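Local coordinates for protein putative pyridoxal phosphate-dependent transferase (Clostridium difficile, PDB 4DQ6) that is a putative pyridoxal phosphate-dependent transferase of the class I and II aminotransferase family and binds pyridoxal-5'-phosphate in each subunit of a dimer, at residues A[19-24]-A[39-44]; A[35-40]-A[352-357]; A[95-100]-A[268-273]; A[117-122]-A[136-141]; A[232-237]-A[247-252]. All blocks are in the same frame, centred on the assembly; numbering follows the deposited sequence.

Interaction 1 (A[19-24]-A[39-44])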
# COMPACT_ATOMS: atom_id res chain seq x y z
N SER A 19 -12.70 -11.07 6.42
CA SER A 19 -12.09 -10.59 7.62
C SER A 19 -11.02 -11.57 8.10
O SER A 19 -11.32 -12.74 8.30
CB SER A 19 -13.14 -10.49 8.74
OG SER A 19 -12.51 -10.32 10.03
N SER A 20 -9.79 -11.11 8.25
CA SER A 20 -8.75 -11.99 8.80
C SER A 20 -9.06 -12.45 10.24
O SER A 20 -8.85 -13.59 10.57
CB SER A 20 -7.40 -11.34 8.73
OG SER A 20 -7.37 -10.14 9.46
N LYS A 21 -9.67 -11.56 11.02
CA LYS A 21 -10.08 -11.90 12.38
C LYS A 21 -11.01 -13.15 12.40
O LYS A 21 -10.86 -14.05 13.24
CB LYS A 21 -10.77 -10.71 13.03
CG LYS A 21 -11.14 -10.88 14.51
CD LYS A 21 -11.85 -9.60 14.99
CE LYS A 21 -12.06 -9.53 16.50
NZ LYS A 21 -12.75 -8.24 16.88
N TRP A 22 -11.95 -13.17 11.48
CA TRP A 22 -12.92 -14.28 11.40
C TRP A 22 -12.52 -15.44 10.52
O TRP A 22 -13.10 -16.54 10.65
CB TRP A 22 -14.26 -13.72 10.94
CG TRP A 22 -14.96 -12.94 12.01
CD1 TRP A 22 -14.78 -11.61 12.39
CD2 TRP A 22 -15.95 -13.46 12.94
NE1 TRP A 22 -15.61 -11.28 13.45
CE2 TRP A 22 -16.34 -12.35 13.80
CE3 TRP A 22 -16.53 -14.70 13.13
CZ2 TRP A 22 -17.28 -12.50 14.79
CZ3 TRP A 22 -17.46 -14.84 14.18
CH2 TRP A 22 -17.80 -13.76 14.99
N SER A 23 -11.54 -15.25 9.64
CA SER A 23 -11.19 -16.19 8.57
C SER A 23 -9.79 -16.80 8.60
O SER A 23 -9.55 -17.78 7.92
CB SER A 23 -11.35 -15.49 7.22
OG SER A 23 -12.72 -15.18 7.07
N GLU A 24 -8.88 -16.21 9.35
CA GLU A 24 -7.49 -16.69 9.44
C GLU A 24 -7.12 -17.38 10.76
O GLU A 24 -5.95 -17.58 11.07
CB GLU A 24 -6.50 -15.53 9.19
CG GLU A 24 -6.46 -15.17 7.74
CD GLU A 24 -5.49 -14.04 7.36
OE1 GLU A 24 -4.53 -13.72 8.10
OE2 GLU A 24 -5.69 -13.49 6.26
N VAL A 39 -7.21 -10.51 16.93
CA VAL A 39 -6.79 -9.39 16.06
C VAL A 39 -7.44 -8.06 16.47
O VAL A 39 -8.68 -8.00 16.64
CB VAL A 39 -7.22 -9.73 14.60
CG1 VAL A 39 -7.45 -8.47 13.74
CG2 VAL A 39 -6.23 -10.71 13.99
N ALA A 40 -6.69 -6.98 16.52
CA ALA A 40 -7.19 -5.64 16.86
C ALA A 40 -7.84 -4.93 15.67
O ALA A 40 -7.30 -3.96 15.11
CB ALA A 40 -6.01 -4.80 17.44
N ASP A 41 -9.03 -5.39 15.32
CA ASP A 41 -10.02 -4.56 14.63
C ASP A 41 -11.31 -4.81 15.37
O ASP A 41 -11.40 -5.66 16.22
CB ASP A 41 -10.08 -4.76 13.09
CG ASP A 41 -10.65 -6.07 12.64
OD1 ASP A 41 -11.32 -6.78 13.43
OD2 ASP A 41 -10.46 -6.41 11.44
N MET A 42 -12.33 -4.03 15.04
CA MET A 42 -13.53 -4.06 15.84
C MET A 42 -14.64 -4.80 15.14
O MET A 42 -14.74 -4.76 13.90
CB MET A 42 -14.02 -2.63 16.11
CG MET A 42 -12.99 -1.58 16.55
SD MET A 42 -13.99 -0.03 16.82
CE MET A 42 -12.61 1.09 17.17
N ASP A 43 -15.54 -5.40 15.90
CA ASP A 43 -16.78 -5.97 15.32
C ASP A 43 -17.92 -4.98 15.42
O ASP A 43 -19.08 -5.29 15.86
CB ASP A 43 -17.15 -7.26 16.00
CG ASP A 43 -16.20 -8.39 15.64
OD1 ASP A 43 -16.23 -8.87 14.49
OD2 ASP A 43 -15.41 -8.81 16.52
N PHE A 44 -17.59 -3.78 14.98
CA PHE A 44 -18.53 -2.70 14.87
C PHE A 44 -18.52 -2.10 13.46
O PHE A 44 -17.54 -2.06 12.82
CB PHE A 44 -18.22 -1.58 15.82
CG PHE A 44 -18.32 -1.92 17.25
CD1 PHE A 44 -19.40 -2.62 17.79
CD2 PHE A 44 -17.35 -1.48 18.09
CE1 PHE A 44 -19.41 -2.92 19.15
CE2 PHE A 44 -17.36 -1.73 19.44
CZ PHE A 44 -18.41 -2.49 19.97
O HOH W 1 -10.35 -8.80 10.18
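With CG opposite its backbone N (chi1 -174°) and every later torsion near 180°, Lys-21 runs straight from helix 20-23 to Asp-43, whose carboxylate comes from the opposite direction. Lys-21 NZ forms a salt bridge with Asp-43 OD2 (2.7 Å), meeting that oxygen from above the carboxylate plane. The same ammonium donates to Asp-41 O (3.0 Å between NZ and O). Asp-43 OD1, on its syn side, takes the indole N-H of Trp-22: NE1 lies 2.7 Å from it, the oxygen sits close to the ring plane, and ring and carboxylate are 82° apart. Asp-43 has two modelled conformers, and these bonds belong to one of them. The arrangement joins the N-terminal region to the loop leading into helix 48-58, close to the second subunit of this aminotransferase-type dimer. Val-39 CB packs against Lys-21 CB at 4.0 Å. A water accepts from Ser-19 OG and Lys-21 N and donates to Asp-41 OD2 (2.7 Å from the water oxygen), while Ser-19 OG also caps the helix by accepting from Trp-22 N. Arg-14 forms salt bridges with Asp-41 OD1 and Asp-43 OD1, and Asp-41 OD2 also binds Tyr-65 N of the second subunit.

Interaction 2 (A[35-40]-A[352-357])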
# COMPACT_ATOMS: atom_id res chain seq x y z
N LEU A 35 -14.57 -18.43 18.54
CA LEU A 35 -15.09 -17.08 18.73
C LEU A 35 -13.85 -16.16 18.75
O LEU A 35 -13.02 -16.31 19.62
CB LEU A 35 -15.84 -16.96 20.07
CG LEU A 35 -16.59 -15.65 20.40
CD1 LEU A 35 -17.75 -15.90 21.37
CD2 LEU A 35 -15.68 -14.62 21.02
N PRO A 36 -13.75 -15.22 17.82
CA PRO A 36 -12.49 -14.45 17.70
C PRO A 36 -12.45 -13.22 18.60
O PRO A 36 -13.30 -12.33 18.51
CB PRO A 36 -12.49 -14.05 16.22
CG PRO A 36 -13.93 -13.91 15.92
CD PRO A 36 -14.64 -14.98 16.67
N MET A 37 -11.42 -13.12 19.43
CA MET A 37 -11.21 -11.96 20.27
C MET A 37 -9.75 -11.56 20.23
O MET A 37 -9.19 -11.10 21.26
CB MET A 37 -11.60 -12.27 21.72
CG MET A 37 -13.01 -12.79 21.91
SD MET A 37 -14.32 -11.58 21.63
CE MET A 37 -14.24 -10.59 23.15
N TRP A 38 -9.15 -11.73 19.07
CA TRP A 38 -7.68 -11.68 19.00
C TRP A 38 -7.25 -10.44 18.26
O TRP A 38 -7.02 -9.38 18.87
CB TRP A 38 -7.13 -13.04 18.47
CG TRP A 38 -7.58 -13.43 17.06
CD1 TRP A 38 -8.88 -13.70 16.60
CD2 TRP A 38 -6.72 -13.67 15.91
NE1 TRP A 38 -8.87 -14.03 15.27
CE2 TRP A 38 -7.59 -14.05 14.81
CE3 TRP A 38 -5.33 -13.59 15.67
CZ2 TRP A 38 -7.11 -14.33 13.55
CZ3 TRP A 38 -4.86 -13.86 14.39
CH2 TRP A 38 -5.73 -14.26 13.35
N VAL A 39 -7.21 -10.51 16.93
CA VAL A 39 -6.79 -9.39 16.06
C VAL A 39 -7.44 -8.06 16.47
O VAL A 39 -8.68 -8.00 16.64
CB VAL A 39 -7.22 -9.73 14.60
CG1 VAL A 39 -7.45 -8.47 13.74
CG2 VAL A 39 -6.23 -10.71 13.99
N ALA A 40 -6.69 -6.98 16.52
CA ALA A 40 -7.19 -5.64 16.86
C ALA A 40 -7.84 -4.93 15.67
O ALA A 40 -7.30 -3.96 15.11
CB ALA A 40 -6.01 -4.80 17.44
N VAL A 352 -12.31 -20.43 21.86
CA VAL A 352 -12.20 -18.98 21.83
C VAL A 352 -10.76 -18.64 21.44
O VAL A 352 -9.85 -19.35 21.82
CB VAL A 352 -12.64 -18.35 23.19
CG1 VAL A 352 -11.76 -18.85 24.33
CG2 VAL A 352 -12.74 -16.82 23.11
N ALA A 353 -10.61 -17.58 20.64
CA ALA A 353 -9.30 -17.16 20.11
C ALA A 353 -8.87 -15.86 20.75
O ALA A 353 -9.39 -14.82 20.46
CB ALA A 353 -9.41 -17.01 18.60
N LEU A 354 -7.90 -15.95 21.65
CA LEU A 354 -7.28 -14.79 22.27
C LEU A 354 -5.84 -14.67 21.75
O LEU A 354 -5.29 -15.62 21.17
CB LEU A 354 -7.23 -14.99 23.79
CG LEU A 354 -8.51 -15.46 24.48
CD1 LEU A 354 -8.27 -15.55 25.99
CD2 LEU A 354 -9.67 -14.58 24.13
N ASN A 355 -5.20 -13.53 21.99
CA ASN A 355 -3.78 -13.40 21.62
C ASN A 355 -2.91 -13.94 22.74
O ASN A 355 -2.95 -13.42 23.89
CB ASN A 355 -3.39 -11.96 21.34
CG ASN A 355 -3.88 -11.43 20.03
OD1 ASN A 355 -5.05 -11.03 19.91
ND2 ASN A 355 -2.96 -11.27 19.08
N GLN A 356 -2.11 -14.95 22.45
CA GLN A 356 -1.24 -15.52 23.46
C GLN A 356 -0.24 -14.48 24.01
O GLN A 356 0.46 -13.83 23.24
CB GLN A 356 -0.43 -16.71 22.88
N GLY A 357 -0.14 -14.37 25.30
CA GLY A 357 0.77 -13.42 25.93
C GLY A 357 2.22 -13.55 25.53
O GLY A 357 2.89 -12.52 25.37
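Leu-35 and Pro-36 pair in parallel with Val-352 and Ala-353, the two backbones running within 15° of each other and joined by hydrogen bonds from Ala-353 N to Leu-35 O (2.9 Å) and from Met-37 N to Ala-353 O (2.8 Å). Ala-353 thus uses both its N-H and its carbonyl on the same strand segment, bracketing Pro-36. On one face of the pair, Val-352 CG2 comes 3.5 Å from Leu-35 O and 4.2 Å from Met-37 CG. Met-37 CB also meets the branch tip Leu-354 CD2 at 3.9 Å, and the bent remainder of the methionine turns off toward Met-378 and Ala-382 of helix 376-390. This short two-stranded parallel sheet connects the N-terminal region of the chain with the stretch after helix 339-350, over three hundred residues later; beyond it, 355-356 becomes an outermost strand of the antiparallel sheet that holds 367-371. On the other face is Ala-353, whose CB touches Trp-38 CD1 at 3.9 Å. The tryptophan ring is set there by CG standing between the backbone N and the carbonyl carbon (chi1 61°), and Val-39 CG2 lies over one of its faces. Trp-38 NE1 donates to Lys-21 O, and Tyr-29 meets the indole edge-to-face. Asn-355 OD1 is modelled too close to the Trp-38 backbone, which leaves that approach doubtful. Arg-369 NH2 donates to Trp-38 O.

Interaction 3 (A[95-100]-A[268-273]). With PLP (pyridoxal-5'-phosphate), chain C.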
# COMPACT_ATOMS: atom_id res chain seq x y z
N TYR A 95 2.56 10.36 4.22
CA TYR A 95 1.62 9.23 4.09
C TYR A 95 2.38 7.90 4.19
O TYR A 95 3.42 7.74 3.54
CB TYR A 95 0.96 9.28 2.71
CG TYR A 95 0.30 7.99 2.31
CD1 TYR A 95 -0.97 7.61 2.84
CD2 TYR A 95 0.90 7.11 1.43
CE1 TYR A 95 -1.54 6.39 2.54
CE2 TYR A 95 0.33 5.87 1.14
CZ TYR A 95 -0.88 5.52 1.67
OH TYR A 95 -1.46 4.29 1.34
N SER A 96 1.78 6.91 4.84
CA SER A 96 2.25 5.54 4.77
C SER A 96 1.02 4.62 4.76
O SER A 96 0.03 4.95 5.44
CB SER A 96 3.14 5.24 5.95
OG SER A 96 3.60 3.88 5.95
N PRO A 97 1.11 3.49 4.05
CA PRO A 97 -0.08 2.57 4.12
C PRO A 97 -0.27 1.99 5.51
O PRO A 97 -1.30 1.44 5.82
CB PRO A 97 0.22 1.53 3.06
CG PRO A 97 1.65 1.62 2.85
CD PRO A 97 2.09 3.03 3.07
N GLY A 98 0.76 2.00 6.31
CA GLY A 98 0.73 1.48 7.68
C GLY A 98 1.86 1.97 8.56
O GLY A 98 2.93 2.48 8.12
N VAL A 99 1.66 1.79 9.86
CA VAL A 99 2.68 2.19 10.82
C VAL A 99 3.91 1.36 10.67
O VAL A 99 5.01 1.93 10.66
CB VAL A 99 2.11 2.12 12.24
CG1 VAL A 99 3.22 2.26 13.29
CG2 VAL A 99 1.04 3.21 12.40
N ILE A 100 3.80 0.05 10.60
CA ILE A 100 5.03 -0.76 10.57
C ILE A 100 5.85 -0.55 9.29
O ILE A 100 7.07 -0.43 9.33
CB ILE A 100 4.72 -2.23 10.84
CG1 ILE A 100 4.12 -2.34 12.25
CG2 ILE A 100 6.01 -3.05 10.70
CD1 ILE A 100 5.02 -1.91 13.39
N ILE A 268 10.67 2.87 -2.87
CA ILE A 268 9.71 1.74 -3.02
C ILE A 268 8.43 2.17 -3.74
O ILE A 268 7.51 1.33 -3.87
CB ILE A 268 9.42 1.03 -1.68
CG1 ILE A 268 8.79 1.92 -0.62
CG2 ILE A 268 10.70 0.43 -1.08
CD1 ILE A 268 8.12 1.18 0.53
N ASP A 269 8.36 3.41 -4.23
CA ASP A 269 7.20 3.92 -4.98
C ASP A 269 5.85 3.73 -4.26
O ASP A 269 4.85 3.29 -4.85
CB ASP A 269 7.13 3.36 -6.41
CG ASP A 269 6.12 4.14 -7.26
OD1 ASP A 269 6.07 5.40 -7.10
OD2 ASP A 269 5.29 3.49 -7.99
N ILE A 270 5.81 4.02 -2.96
CA ILE A 270 4.54 4.01 -2.21
C ILE A 270 4.32 5.46 -1.78
O ILE A 270 4.93 5.94 -0.80
CB ILE A 270 4.62 3.01 -1.04
CG1 ILE A 270 4.63 1.57 -1.61
CG2 ILE A 270 3.46 3.22 -0.04
CD1 ILE A 270 4.52 0.48 -0.57
N LYS A 271 3.45 6.17 -2.52
CA LYS A 271 3.28 7.59 -2.37
C LYS A 271 1.83 8.00 -2.24
O LYS A 271 1.56 8.97 -1.56
CB LYS A 271 3.85 8.37 -3.54
CG LYS A 271 5.29 8.06 -3.81
CD LYS A 271 6.24 8.50 -2.68
CE LYS A 271 6.73 9.91 -2.78
NZ LYS A 271 7.78 10.20 -1.73
N ARG A 272 0.93 7.28 -2.92
CA ARG A 272 -0.49 7.73 -2.98
C ARG A 272 -1.40 6.94 -2.06
O ARG A 272 -1.27 5.71 -1.93
CB ARG A 272 -1.02 7.62 -4.42
CG ARG A 272 -0.29 8.39 -5.48
CD ARG A 272 -0.98 8.42 -6.83
NE ARG A 272 -0.25 9.27 -7.74
CZ ARG A 272 -0.29 10.60 -7.76
NH1 ARG A 272 -1.06 11.29 -6.94
NH2 ARG A 272 0.48 11.24 -8.61
N ASN A 273 -2.42 7.61 -1.49
CA ASN A 273 -3.55 6.94 -0.86
C ASN A 273 -4.32 6.23 -1.96
O ASN A 273 -4.35 6.69 -3.10
CB ASN A 273 -4.52 7.95 -0.24
CG ASN A 273 -4.01 8.60 1.03
OD1 ASN A 273 -3.12 9.45 0.99
ND2 ASN A 273 -4.59 8.22 2.16
N1 PLP C . 1.17 -0.26 16.10
C2 PLP C . 0.52 -0.80 17.19
C2A PLP C . 0.97 -0.60 18.60
C3 PLP C . -0.68 -1.59 17.02
O3 PLP C . -1.30 -2.12 18.06
C4 PLP C . -1.19 -1.81 15.68
C4A PLP C . -2.40 -2.67 15.43
C5 PLP C . -0.46 -1.20 14.58
C6 PLP C . 0.72 -0.45 14.83
C5A PLP C . -0.99 -1.39 13.19
O4P PLP C . 0.11 -1.23 12.36
P PLP C . -0.22 -1.11 10.78
O1P PLP C . -0.70 0.29 10.61
O2P PLP C . 1.20 -1.46 10.19
O3P PLP C . -1.37 -2.14 10.57
O HOH W 2 4.59 8.13 1.06
O HOH W 3 -0.47 2.63 -0.57
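Tyr-95, its CG opposite the backbone N (chi1 163°), lays its ring along the backbone of 271-273, with the Asn-273 amide crossing it at a slant, the two planes 45° apart. Asn-273 OD1 is 3.4 Å from Tyr-95 CD1 and ND2 is 3.6 Å from CE1, so the amide lies above the CD1-CE1 bond, on the same face that Asn-273 N overlies near the rim. Over the same face, toward the other edge, Arg-272 O is 3.5 Å from Tyr-95 CE2. Arg-68 holds the amide by donating to OD1, and Ser-277 OG and Tyr-72 OH accept from ND2. Pro-97 and Ile-270 meet at about a right angle, and the pair Pro-97 CD and Ile-270 CG2 is tight at 3.4 Å. No direct hydrogen bond joins the segments; one water donates to both Tyr-95 O (2.8 Å) and Ile-270 O (2.9 Å). Beyond Pro-97 the chain reaches the cofactor: Val-99 N and Ile-100 N, in the first turn of helix 99-110, donate to phosphate oxygens O1P and O2P of pyridoxal-5'-phosphate. The contact sets the linker between helices 255-267 and 275-287 against the end of edge strand 93-96, just before helix 99-110 begins.

Interaction 4 (A[117-122]-A[136-141])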
# COMPACT_ATOMS: atom_id res chain seq x y z
N ILE A 117 18.73 -1.12 18.51
CA ILE A 117 17.43 -0.46 18.60
C ILE A 117 16.75 -1.08 19.81
O ILE A 117 16.68 -2.32 19.95
CB ILE A 117 16.61 -0.70 17.32
CG1 ILE A 117 17.30 -0.09 16.08
CG2 ILE A 117 15.20 -0.16 17.55
CD1 ILE A 117 16.61 -0.33 14.76
N MET A 118 16.20 -0.20 20.65
CA MET A 118 15.63 -0.59 21.91
C MET A 118 14.13 -0.54 21.87
O MET A 118 13.54 0.41 21.30
CB MET A 118 16.17 0.30 23.04
CG MET A 118 15.64 -0.04 24.40
SD MET A 118 16.25 0.93 25.81
CE MET A 118 17.87 0.26 26.03
N ILE A 119 13.52 -1.60 22.43
CA ILE A 119 12.03 -1.65 22.64
C ILE A 119 11.72 -2.05 24.08
O ILE A 119 12.65 -2.47 24.82
CB ILE A 119 11.29 -2.59 21.67
CG1 ILE A 119 11.58 -4.05 21.96
CG2 ILE A 119 11.53 -2.22 20.19
CD1 ILE A 119 10.76 -5.03 21.11
N GLN A 120 10.49 -1.88 24.56
CA GLN A 120 10.06 -2.33 25.89
C GLN A 120 9.00 -3.42 25.78
O GLN A 120 7.90 -3.18 25.25
CB GLN A 120 9.47 -1.18 26.69
CG GLN A 120 10.36 0.05 26.81
CD GLN A 120 9.67 1.25 27.40
OE1 GLN A 120 8.71 1.78 26.84
NE2 GLN A 120 10.14 1.70 28.56
N GLU A 121 9.30 -4.60 26.24
CA GLU A 121 8.37 -5.74 26.23
C GLU A 121 7.71 -5.94 27.59
O GLU A 121 8.25 -5.58 28.62
CB GLU A 121 9.15 -6.99 25.82
CG GLU A 121 9.43 -6.93 24.31
CD GLU A 121 9.94 -8.20 23.68
OE1 GLU A 121 10.41 -9.06 24.43
OE2 GLU A 121 9.85 -8.35 22.42
N PRO A 122 6.51 -6.53 27.62
CA PRO A 122 5.80 -7.10 26.46
C PRO A 122 5.24 -6.00 25.58
O PRO A 122 4.67 -5.02 26.12
CB PRO A 122 4.73 -7.95 27.12
CG PRO A 122 4.46 -7.27 28.44
CD PRO A 122 5.81 -6.70 28.89
N ARG A 136 19.00 -5.37 12.17
CA ARG A 136 19.51 -4.58 13.26
C ARG A 136 19.44 -5.44 14.50
O ARG A 136 18.78 -6.51 14.54
CB ARG A 136 18.72 -3.27 13.44
CG ARG A 136 19.14 -2.08 12.57
CD ARG A 136 19.17 -2.35 11.09
NE ARG A 136 19.43 -1.16 10.28
CZ ARG A 136 19.71 -1.19 8.98
NH1 ARG A 136 19.85 -2.35 8.32
NH2 ARG A 136 19.94 -0.06 8.35
N GLU A 137 20.13 -5.00 15.54
CA GLU A 137 20.24 -5.75 16.80
C GLU A 137 19.19 -5.23 17.79
O GLU A 137 19.19 -4.07 18.13
CB GLU A 137 21.60 -5.59 17.46
CG GLU A 137 21.71 -6.40 18.74
CD GLU A 137 23.06 -6.38 19.45
OE1 GLU A 137 24.07 -5.91 18.90
OE2 GLU A 137 23.10 -6.84 20.62
N LEU A 138 18.33 -6.13 18.24
CA LEU A 138 17.22 -5.76 19.13
C LEU A 138 17.69 -5.75 20.56
O LEU A 138 18.24 -6.77 21.04
CB LEU A 138 16.08 -6.76 19.01
CG LEU A 138 14.80 -6.36 19.77
CD1 LEU A 138 14.19 -5.02 19.31
CD2 LEU A 138 13.81 -7.53 19.74
N ILE A 139 17.50 -4.64 21.25
CA ILE A 139 17.80 -4.55 22.71
C ILE A 139 16.44 -4.38 23.38
O ILE A 139 15.62 -3.59 22.90
CB ILE A 139 18.69 -3.35 23.05
CG1 ILE A 139 20.01 -3.39 22.24
CG2 ILE A 139 18.95 -3.33 24.56
CD1 ILE A 139 20.83 -4.63 22.47
N ILE A 140 16.15 -5.21 24.39
CA ILE A 140 14.83 -5.16 25.06
C ILE A 140 15.07 -4.69 26.50
O ILE A 140 15.88 -5.29 27.23
CB ILE A 140 14.18 -6.54 25.08
CG1 ILE A 140 14.14 -7.15 23.66
CG2 ILE A 140 12.81 -6.46 25.78
CD1 ILE A 140 13.67 -8.58 23.53
N SER A 141 14.38 -3.60 26.88
CA SER A 141 14.26 -3.18 28.25
C SER A 141 12.88 -3.50 28.77
O SER A 141 11.95 -2.76 28.48
CB SER A 141 14.57 -1.69 28.40
OG SER A 141 14.24 -1.27 29.72
O HOH W 4 11.76 -0.33 30.26
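Ile-139 N donates to Ile-117 O at 2.8 Å, the shortest of four backbone hydrogen bonds between the two parallel strands. Ile-117 N donates to Glu-137 O, Ile-119 N to Ile-139 O and Ser-141 N to Ile-119 O, with Met-118 CA adding a CH...O contact of 3.2 Å to Ile-139 O. On the face of Ile-117, Ile-119, Leu-138 and Ile-140, Ile-119 and Leu-138 meet at about a right angle, CG1 of the first 3.8 Å from CD1 of the second. Ile-119 reaches it because CG1 stands between the backbone N and the carbonyl carbon (chi1 71°). Glu-121 crosses Ile-140 at a slant, OE1 being 3.4 Å from Ile-140 CD1; its carboxylate is held by Ile-362 N and Asn-128 ND2, whereas Glu-121 N is buried with no partner in the model. On the opposite face, Met-118 packs CE on Ile-139 CG2 (4.0 Å) and SD beside Ser-141 CB, under helix 155-161. A water accepts from Gln-120 NE2 and donates to Ser-141 OG, which also bonds Asp-157. Helix 126-133 links the two strands and packs on Ile-117 and Leu-138: a beta-alpha-beta unit, with 137-140 the outermost strand of the large mixed sheet within this chain.

Interaction 5 (A[232-237]-A[247-252]); sequences TCMAPT and SSYVVL
Ser-247 meets the turn after the partner strand: its carbonyl O is 3.3 Å from Thr-237 CG2 and close to Ala-235 CB and Pro-236 CD, while its hydroxyl leans past the proline ring to bond Thr-281. At Ser-248, CB touches Ala-235 CB at 3.6 Å, and OG turns to Ser-96 O on the adjacent strand. Tyr-249 carries the largest side chain here. Its CG takes the crowded position between backbone N and carbonyl carbon (chi1 54°), folding the ring over Met-234, whose carbonyl O lies above one face near the rim. Met-234 CB packs on Tyr-249 CE2 at 3.5 Å, and Met-234 SD stands obliquely 5.3 Å from the ring centroid, a Met-aromatic contact; the phenol reaches on to Tyr-285 OH. The backbones of Met-234 and Tyr-249 form a hydrogen-bonded antiparallel pair, N to O in both directions. Val-250 faces Cys-233 in the non-hydrogen-bonded pair that follows, its CG1 4.3 Å from the SG, on the side lined by helix 99-110. Val-251 pairs with Thr-232, its N 2.7 Å from Thr-232 O, and a water joins Thr-232 OG1 to Val-251 O. The strands run at 160° to each other. Strand 248-251, antiparallel to both its neighbours 93-96 and 230-234, interrupts an otherwise parallel run, the strand order characteristic of the large domain of fold type I pyridoxal phosphate proteins; just past Thr-237, Lys-238 lines the cofactor pocket.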
# COMPACT_ATOMS: atom_id res chain seq x y z
N THR A 232 6.83 10.56 14.96
CA THR A 232 5.55 10.02 15.46
C THR A 232 4.70 9.39 14.39
O THR A 232 4.51 9.97 13.31
CB THR A 232 4.73 11.14 16.09
OG1 THR A 232 5.55 11.86 17.05
CG2 THR A 232 3.55 10.64 16.85
N CYS A 233 4.24 8.17 14.64
CA CYS A 233 3.34 7.46 13.73
C CYS A 233 1.95 7.42 14.36
O CYS A 233 1.83 7.08 15.53
CB CYS A 233 3.78 6.05 13.48
SG CYS A 233 5.40 5.93 12.73
N MET A 234 0.94 7.82 13.59
CA MET A 234 -0.49 7.82 13.98
C MET A 234 -1.32 7.38 12.80
O MET A 234 -0.81 7.30 11.69
CB MET A 234 -0.96 9.15 14.49
CG MET A 234 -0.38 9.54 15.89
SD MET A 234 -0.81 11.28 16.24
CE MET A 234 -0.49 11.41 18.02
N ALA A 235 -2.61 7.13 13.01
CA ALA A 235 -3.44 6.67 11.91
C ALA A 235 -4.88 6.81 12.37
O ALA A 235 -5.13 6.79 13.57
CB ALA A 235 -3.19 5.21 11.58
N PRO A 236 -5.86 6.87 11.44
CA PRO A 236 -7.26 6.74 11.80
C PRO A 236 -7.74 5.32 11.97
O PRO A 236 -8.90 5.10 12.32
CB PRO A 236 -7.93 7.37 10.61
CG PRO A 236 -7.09 7.01 9.46
CD PRO A 236 -5.70 7.16 10.01
N THR A 237 -6.88 4.33 11.70
CA THR A 237 -7.33 2.98 11.48
C THR A 237 -7.79 2.28 12.74
O THR A 237 -8.78 1.58 12.72
CB THR A 237 -6.31 2.10 10.76
OG1 THR A 237 -5.10 2.19 11.50
CG2 THR A 237 -6.06 2.59 9.37
N SER A 247 -4.40 3.45 5.83
CA SER A 247 -4.02 4.85 5.89
C SER A 247 -3.31 5.08 7.17
O SER A 247 -3.80 4.73 8.23
CB SER A 247 -5.31 5.69 5.92
OG SER A 247 -5.09 7.09 6.16
N SER A 248 -2.14 5.76 7.12
CA SER A 248 -1.48 6.18 8.32
C SER A 248 -0.60 7.38 7.93
O SER A 248 -0.47 7.74 6.76
CB SER A 248 -0.69 5.08 8.94
OG SER A 248 0.49 4.85 8.21
N TYR A 249 -0.02 8.02 8.92
CA TYR A 249 0.85 9.16 8.68
C TYR A 249 1.99 9.17 9.69
O TYR A 249 1.87 8.60 10.77
CB TYR A 249 0.07 10.48 8.65
CG TYR A 249 -0.78 10.74 9.87
CD1 TYR A 249 -2.10 10.27 9.89
CD2 TYR A 249 -0.31 11.44 11.00
CE1 TYR A 249 -2.94 10.49 10.95
CE2 TYR A 249 -1.18 11.66 12.08
CZ TYR A 249 -2.47 11.15 12.05
OH TYR A 249 -3.29 11.38 13.14
N VAL A 250 3.08 9.83 9.30
CA VAL A 250 4.22 10.05 10.12
C VAL A 250 4.40 11.54 10.25
O VAL A 250 4.30 12.29 9.26
CB VAL A 250 5.40 9.39 9.41
CG1 VAL A 250 6.59 9.33 10.39
CG2 VAL A 250 5.12 7.98 8.94
N VAL A 251 4.82 11.95 11.44
CA VAL A 251 5.01 13.37 11.73
C VAL A 251 6.53 13.53 11.92
O VAL A 251 7.10 13.00 12.94
CB VAL A 251 4.29 13.87 12.99
CG1 VAL A 251 4.58 15.35 13.17
CG2 VAL A 251 2.78 13.57 12.88
N LEU A 252 7.19 14.28 11.04
CA LEU A 252 8.66 14.45 11.12
C LEU A 252 8.99 15.97 11.12
O LEU A 252 9.12 16.61 10.09
CB LEU A 252 9.32 13.71 9.98
CG LEU A 252 8.91 12.29 9.67
CD1 LEU A 252 7.90 12.26 8.51
CD2 LEU A 252 10.13 11.46 9.36
O HOH W 5 6.93 13.85 15.67

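In the fold
From the N terminus, interaction 1 closes a short loop between helix 20-23 and the loop segment 39-44. Interaction 2 opens on the same stretch, sharing Val-39 and Ala-40, and closes a loop of more than three hundred residues at 352-357. Nested within it is interaction 3, which joins 95-100 to 268-273 and itself encloses interactions 4 and 5, two strand pairings in series. These two lie toward opposite ends of the seven-stranded sheet, their centres about 22 Å apart, and interaction 3 touches interaction 5 through neighbouring strands 93-96 and 248-251. Interactions 1, 2 and 3 all touch the second subunit, whereas 4 and 5 stay within one chain.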